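Local coordinates for protein porin B (Pseudomonas putida, PDB 4GEY) that forms an outer-membrane beta-barrel channel that probably lets glucose and related sugars diffuse across the outer membrane, at residues A[113-125]-A[161-173]. The protein carries 2 engineered substitutions. Sequence-based numbering, arbitrary orientation.
Sequences AGQFSSVQEVWGR and FPCDFQNLAFCGS. With BGC (beta-D-glucopyranose), chain B.
The backbone N of E121 donates to Q166 O (2.9 Å), and L168 N returns a bond of the same length to S118 O. These bonds lace together two irregular loops folded into the barrel. Q166, an amide long enough to run alongside Q120, delivers NE2 to V119 O (3.0 Å), with the acceptor in its amide plane; its amide is also engaged by V52. N167 suits its place because one short amide can both accept and donate: OD1 takes S117 OG (2.7 Å), standing above the carbonyl plane, and A169 N in an Asx turn, while ND2 reaches Q411. Its CG lies opposite the backbone N (chi1 -169°), which turns the amide back to the serine. With an alanine in place of N167, the S117 hydroxyl and A169 N would probably lose their shared acceptor, and the Asx turn into 168-169 its brace.

E121 gives the loops their charged centre. With CG between backbone N and carbonyl carbon (chi1 64°) and a second bend at chi2 (85°), its carboxylate lies against the C163-C171 disulfide, OE2 being 3.3 Å from C171 SG; L168 CD2 packs at its CB, and K431 forms a salt bridge to OE1.

Further out, S118 OG, also bonded to N102, accepts from Q120 N in an ST turn, leading into the type I turn from Q120 to W123. Within this turn E121 O receives O3 of glucose (2.6 Å), and W123 O receives O1 (2.8 Å); R125 NE makes a long but straight bond to O6 (3.3 Å). A side chain at G124 would collide with O1. The chemistry implies a sugar read by backbone carbonyls and arginines together, R98 included, consistent with the loop pairing setting where the carbonyls stand.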
loop_
_atom_site.group_PDB
_atom_site.type_symbol
_atom_site.label_atom_id
_atom_site.label_comp_id
_atom_site.label_asym_id
_atom_site.label_seq_id
_atom_site.Cartn_x
_atom_site.Cartn_y
_atom_site.Cartn_z
ATOM N N ALA A 113 2.630 -14.007 16.050
ATOM C CA ALA A 113 3.602 -13.359 15.180
ATOM C C ALA A 113 3.088 -13.409 13.741
ATOM O O ALA A 113 3.500 -14.250 12.933
ATOM C CB ALA A 113 4.978 -14.028 15.300
ATOM N N GLY A 114 2.177 -12.498 13.434
ATOM C CA GLY A 114 1.454 -12.530 12.184
ATOM C C GLY A 114 2.314 -12.108 11.021
ATOM O O GLY A 114 3.342 -11.452 11.204
ATOM N N GLN A 115 1.882 -12.490 9.825
ATOM C CA GLN A 115 2.564 -12.147 8.590
ATOM C C GLN A 115 2.713 -10.638 8.434
ATOM O O GLN A 115 1.819 -9.885 8.800
ATOM C CB GLN A 115 1.789 -12.698 7.388
ATOM C CG GLN A 115 2.564 -12.586 6.107
ATOM C CD GLN A 115 1.761 -12.952 4.911
ATOM O OE1 GLN A 115 0.646 -13.465 5.036
ATOM N NE2 GLN A 115 2.311 -12.688 3.724
ATOM N N PHE A 116 3.841 -10.192 7.899
ATOM C CA PHE A 116 4.033 -8.769 7.699
ATOM C C PHE A 116 3.224 -8.323 6.498
ATOM O O PHE A 116 2.371 -7.447 6.608
ATOM C CB PHE A 116 5.520 -8.406 7.571
ATOM C CG PHE A 116 6.253 -8.469 8.864
ATOM C CD1 PHE A 116 6.182 -7.421 9.761
ATOM C CD2 PHE A 116 6.985 -9.596 9.208
ATOM C CE1 PHE A 116 6.841 -7.478 10.984
ATOM C CE2 PHE A 116 7.654 -9.663 10.421
ATOM C CZ PHE A 116 7.581 -8.600 11.314
ATOM N N SER A 117 3.483 -8.947 5.357
ATOM C CA SER A 117 2.660 -8.757 4.176
ATOM C C SER A 117 1.321 -9.478 4.366
ATOM O O SER A 117 1.019 -9.983 5.449
ATOM C CB SER A 117 3.380 -9.274 2.923
ATOM O OG SER A 117 2.667 -8.941 1.740
ATOM N N SER A 118 0.523 -9.518 3.307
ATOM C CA SER A 118 -0.847 -9.998 3.382
ATOM C C SER A 118 -1.245 -10.518 2.016
ATOM O O SER A 118 -0.914 -9.912 0.988
ATOM C CB SER A 118 -1.785 -8.861 3.796
ATOM O OG SER A 118 -3.123 -9.158 3.444
ATOM N N VAL A 119 -1.953 -11.640 1.994
ATOM C CA VAL A 119 -2.302 -12.275 0.728
ATOM C C VAL A 119 -3.575 -11.693 0.141
ATOM O O VAL A 119 -4.034 -12.115 -0.919
ATOM C CB VAL A 119 -2.440 -13.796 0.880
ATOM C CG1 VAL A 119 -1.140 -14.358 1.374
ATOM C CG2 VAL A 119 -3.569 -14.144 1.844
ATOM N N GLN A 120 -4.144 -10.718 0.839
ATOM C CA GLN A 120 -5.312 -10.017 0.332
ATOM C C GLN A 120 -5.159 -8.533 0.628
ATOM O O GLN A 120 -5.729 -8.039 1.608
ATOM C CB GLN A 120 -6.597 -10.558 0.967
ATOM C CG GLN A 120 -6.968 -11.948 0.522
ATOM C CD GLN A 120 -7.924 -12.651 1.494
ATOM O OE1 GLN A 120 -7.487 -13.377 2.401
ATOM N NE2 GLN A 120 -9.229 -12.442 1.302
ATOM N N GLU A 121 -4.403 -7.830 -0.221
ATOM C CA GLU A 121 -4.065 -6.417 0.019
ATOM C C GLU A 121 -5.286 -5.573 0.346
ATOM O O GLU A 121 -5.196 -4.611 1.080
ATOM C CB GLU A 121 -3.332 -5.788 -1.181
ATOM C CG GLU A 121 -4.147 -5.693 -2.491
ATOM C CD GLU A 121 -5.027 -4.446 -2.581
ATOM O OE1 GLU A 121 -5.857 -4.348 -3.513
ATOM O OE2 GLU A 121 -4.874 -3.538 -1.740
ATOM N N VAL A 122 -6.439 -5.913 -0.204
ATOM C CA VAL A 122 -7.566 -5.023 -0.024
ATOM C C VAL A 122 -8.141 -5.064 1.408
ATOM O O VAL A 122 -8.906 -4.177 1.795
ATOM C CB VAL A 122 -8.641 -5.269 -1.075
ATOM C CG1 VAL A 122 -9.535 -6.432 -0.653
ATOM C CG2 VAL A 122 -9.427 -4.005 -1.289
ATOM N N TRP A 123 -7.764 -6.081 2.188
ATOM C CA TRP A 123 -8.234 -6.198 3.568
ATOM C C TRP A 123 -7.463 -5.296 4.540
ATOM O O TRP A 123 -6.231 -5.214 4.488
ATOM C CB TRP A 123 -8.111 -7.630 4.075
ATOM C CG TRP A 123 -8.624 -7.787 5.491
ATOM C CD1 TRP A 123 -9.894 -8.125 5.868
ATOM C CD2 TRP A 123 -7.892 -7.606 6.715
ATOM N NE1 TRP A 123 -9.999 -8.167 7.235
ATOM C CE2 TRP A 123 -8.785 -7.851 7.782
ATOM C CE3 TRP A 123 -6.572 -7.256 7.015
ATOM C CZ2 TRP A 123 -8.402 -7.760 9.120
ATOM C CZ3 TRP A 123 -6.195 -7.167 8.355
ATOM C CH2 TRP A 123 -7.100 -7.420 9.382
ATOM N N GLY A 124 -8.180 -4.655 5.457
ATOM C CA GLY A 124 -7.504 -4.001 6.557
ATOM C C GLY A 124 -8.054 -2.639 6.921
ATOM O O GLY A 124 -8.828 -2.052 6.167
ATOM N N ARG A 125 -7.648 -2.162 8.096
ATOM C CA ARG A 125 -8.006 -0.849 8.612
ATOM C C ARG A 125 -9.446 -0.743 9.050
ATOM O O ARG A 125 -10.010 0.348 9.038
ATOM C CB ARG A 125 -7.667 0.289 7.630
ATOM C CG ARG A 125 -6.215 0.304 7.155
ATOM C CD ARG A 125 -5.232 0.273 8.312
ATOM N NE ARG A 125 -3.951 0.841 7.919
ATOM C CZ ARG A 125 -2.931 1.030 8.747
ATOM N NH1 ARG A 125 -3.039 0.685 10.023
ATOM N NH2 ARG A 125 -1.798 1.564 8.295
ATOM N N PHE A 161 2.982 3.559 -5.666
ATOM C CA PHE A 161 3.207 2.359 -6.488
ATOM C C PHE A 161 1.817 1.799 -6.808
ATOM O O PHE A 161 0.916 1.931 -5.991
ATOM C CB PHE A 161 4.058 1.343 -5.704
ATOM C CG PHE A 161 4.518 0.147 -6.521
ATOM C CD1 PHE A 161 5.525 0.276 -7.472
ATOM C CD2 PHE A 161 3.958 -1.112 -6.314
ATOM C CE1 PHE A 161 5.941 -0.816 -8.215
ATOM C CE2 PHE A 161 4.373 -2.214 -7.049
ATOM C CZ PHE A 161 5.360 -2.069 -8.005
ATOM N N PRO A 162 1.628 1.190 -7.999
ATOM C CA PRO A 162 0.291 0.693 -8.382
ATOM C C PRO A 162 -0.188 -0.468 -7.518
ATOM O O PRO A 162 0.504 -0.925 -6.602
ATOM C CB PRO A 162 0.484 0.210 -9.826
ATOM C CG PRO A 162 1.684 0.930 -10.328
ATOM C CD PRO A 162 2.590 1.098 -9.113
ATOM N N CYS A 163 -1.374 -0.965 -7.821
ATOM C CA CYS A 163 -1.960 -2.014 -7.001
ATOM C C CYS A 163 -2.677 -3.049 -7.853
ATOM O O CYS A 163 -3.890 -3.245 -7.730
ATOM C CB CYS A 163 -2.926 -1.424 -5.979
ATOM S SG CYS A 163 -3.389 -2.595 -4.698
ATOM N N ASP A 164 -1.916 -3.712 -8.713
ATOM C CA ASP A 164 -2.480 -4.764 -9.539
ATOM C C ASP A 164 -2.290 -6.141 -8.900
ATOM O O ASP A 164 -3.166 -7.008 -9.030
ATOM C CB ASP A 164 -1.923 -4.710 -10.957
ATOM C CG ASP A 164 -2.515 -3.571 -11.766
ATOM O OD1 ASP A 164 -3.672 -3.185 -11.481
ATOM O OD2 ASP A 164 -1.824 -3.061 -12.683
ATOM N N PHE A 165 -1.162 -6.336 -8.206
ATOM C CA PHE A 165 -0.891 -7.591 -7.502
ATOM C C PHE A 165 -1.909 -7.765 -6.366
ATOM O O PHE A 165 -2.546 -6.808 -5.954
ATOM C CB PHE A 165 0.538 -7.622 -6.942
ATOM C CG PHE A 165 1.606 -7.849 -7.984
ATOM C CD1 PHE A 165 2.140 -6.781 -8.703
ATOM C CD2 PHE A 165 2.098 -9.130 -8.227
ATOM C CE1 PHE A 165 3.124 -6.987 -9.659
ATOM C CE2 PHE A 165 3.085 -9.349 -9.191
ATOM C CZ PHE A 165 3.600 -8.280 -9.903
ATOM N N GLN A 166 -2.084 -8.984 -5.872
ATOM C CA GLN A 166 -2.985 -9.189 -4.753
ATOM C C GLN A 166 -2.221 -9.078 -3.435
ATOM O O GLN A 166 -2.755 -8.618 -2.416
ATOM C CB GLN A 166 -3.680 -10.546 -4.851
ATOM C CG GLN A 166 -4.714 -10.773 -3.750
ATOM C CD GLN A 166 -5.715 -11.856 -4.094
ATOM O OE1 GLN A 166 -6.279 -11.878 -5.193
ATOM N NE2 GLN A 166 -5.935 -12.771 -3.160
ATOM N N ASN A 167 -0.965 -9.513 -3.469
ATOM C CA ASN A 167 -0.117 -9.510 -2.296
ATOM C C ASN A 167 0.341 -8.089 -1.927
ATOM O O ASN A 167 0.821 -7.345 -2.776
ATOM C CB ASN A 167 1.083 -10.403 -2.552
ATOM C CG ASN A 167 1.879 -10.682 -1.304
ATOM O OD1 ASN A 167 2.600 -9.818 -0.800
ATOM N ND2 ASN A 167 1.773 -11.899 -0.807
ATOM N N LEU A 168 0.197 -7.736 -0.653
ATOM C CA LEU A 168 0.480 -6.387 -0.161
ATOM C C LEU A 168 1.856 -5.903 -0.544
ATOM O O LEU A 168 2.023 -4.738 -0.868
ATOM C CB LEU A 168 0.342 -6.316 1.363
ATOM C CG LEU A 168 -0.487 -5.185 1.976
ATOM C CD1 LEU A 168 -0.055 -4.948 3.410
ATOM C CD2 LEU A 168 -0.431 -3.909 1.166
ATOM N N ALA A 169 2.836 -6.799 -0.510
ATOM C CA ALA A 169 4.217 -6.445 -0.806
ATOM C C ALA A 169 4.395 -5.829 -2.196
ATOM O O ALA A 169 5.423 -5.192 -2.465
ATOM C CB ALA A 169 5.098 -7.668 -0.676
ATOM N N PHE A 170 3.419 -6.039 -3.083
ATOM C CA PHE A 170 3.519 -5.543 -4.458
ATOM C C PHE A 170 2.404 -4.569 -4.798
ATOM O O PHE A 170 2.076 -4.356 -5.966
ATOM C CB PHE A 170 3.525 -6.699 -5.470
ATOM C CG PHE A 170 4.452 -7.796 -5.107
ATOM C CD1 PHE A 170 5.820 -7.620 -5.195
ATOM C CD2 PHE A 170 3.964 -9.006 -4.656
ATOM C CE1 PHE A 170 6.690 -8.640 -4.832
ATOM C CE2 PHE A 170 4.821 -10.022 -4.302
ATOM C CZ PHE A 170 6.189 -9.836 -4.379
ATOM N N CYS A 171 1.823 -3.975 -3.772
ATOM C CA CYS A 171 0.688 -3.086 -3.972
ATOM C C CYS A 171 0.782 -1.864 -3.059
ATOM O O CYS A 171 0.811 -1.998 -1.838
ATOM C CB CYS A 171 -0.628 -3.833 -3.725
ATOM S SG CYS A 171 -1.989 -2.736 -3.236
ATOM N N GLY A 172 0.852 -0.680 -3.658
ATOM C CA GLY A 172 0.724 0.565 -2.919
ATOM C C GLY A 172 2.023 1.036 -2.318
ATOM O O GLY A 172 3.088 0.546 -2.681
ATOM N N SER A 173 1.947 1.985 -1.391
ATOM C CA SER A 173 3.173 2.520 -0.792
ATOM C C SER A 173 3.751 1.558 0.235
ATOM O O SER A 173 3.122 1.267 1.254
ATOM C CB SER A 173 2.948 3.890 -0.158
ATOM O OG SER A 173 4.060 4.233 0.652
HETATM C C2 BGC B . -4.915 -2.527 3.247
HETATM C C3 BGC B . -4.381 -1.940 2.095
HETATM C C4 BGC B . -3.962 -0.559 2.323
HETATM C C5 BGC B . -2.962 -0.407 3.511
HETATM C C6 BGC B . -2.730 0.869 3.909
HETATM C C1 BGC B . -3.966 -2.570 4.329
HETATM O O1 BGC B . -4.580 -3.151 5.423
HETATM O O2 BGC B . -5.348 -3.889 2.924
HETATM O O3 BGC B . -5.386 -2.011 1.026
HETATM O O4 BGC B . -3.420 -0.054 1.136
HETATM O O5 BGC B . -3.548 -1.222 4.661
HETATM O O6 BGC B . -3.660 1.523 4.707
#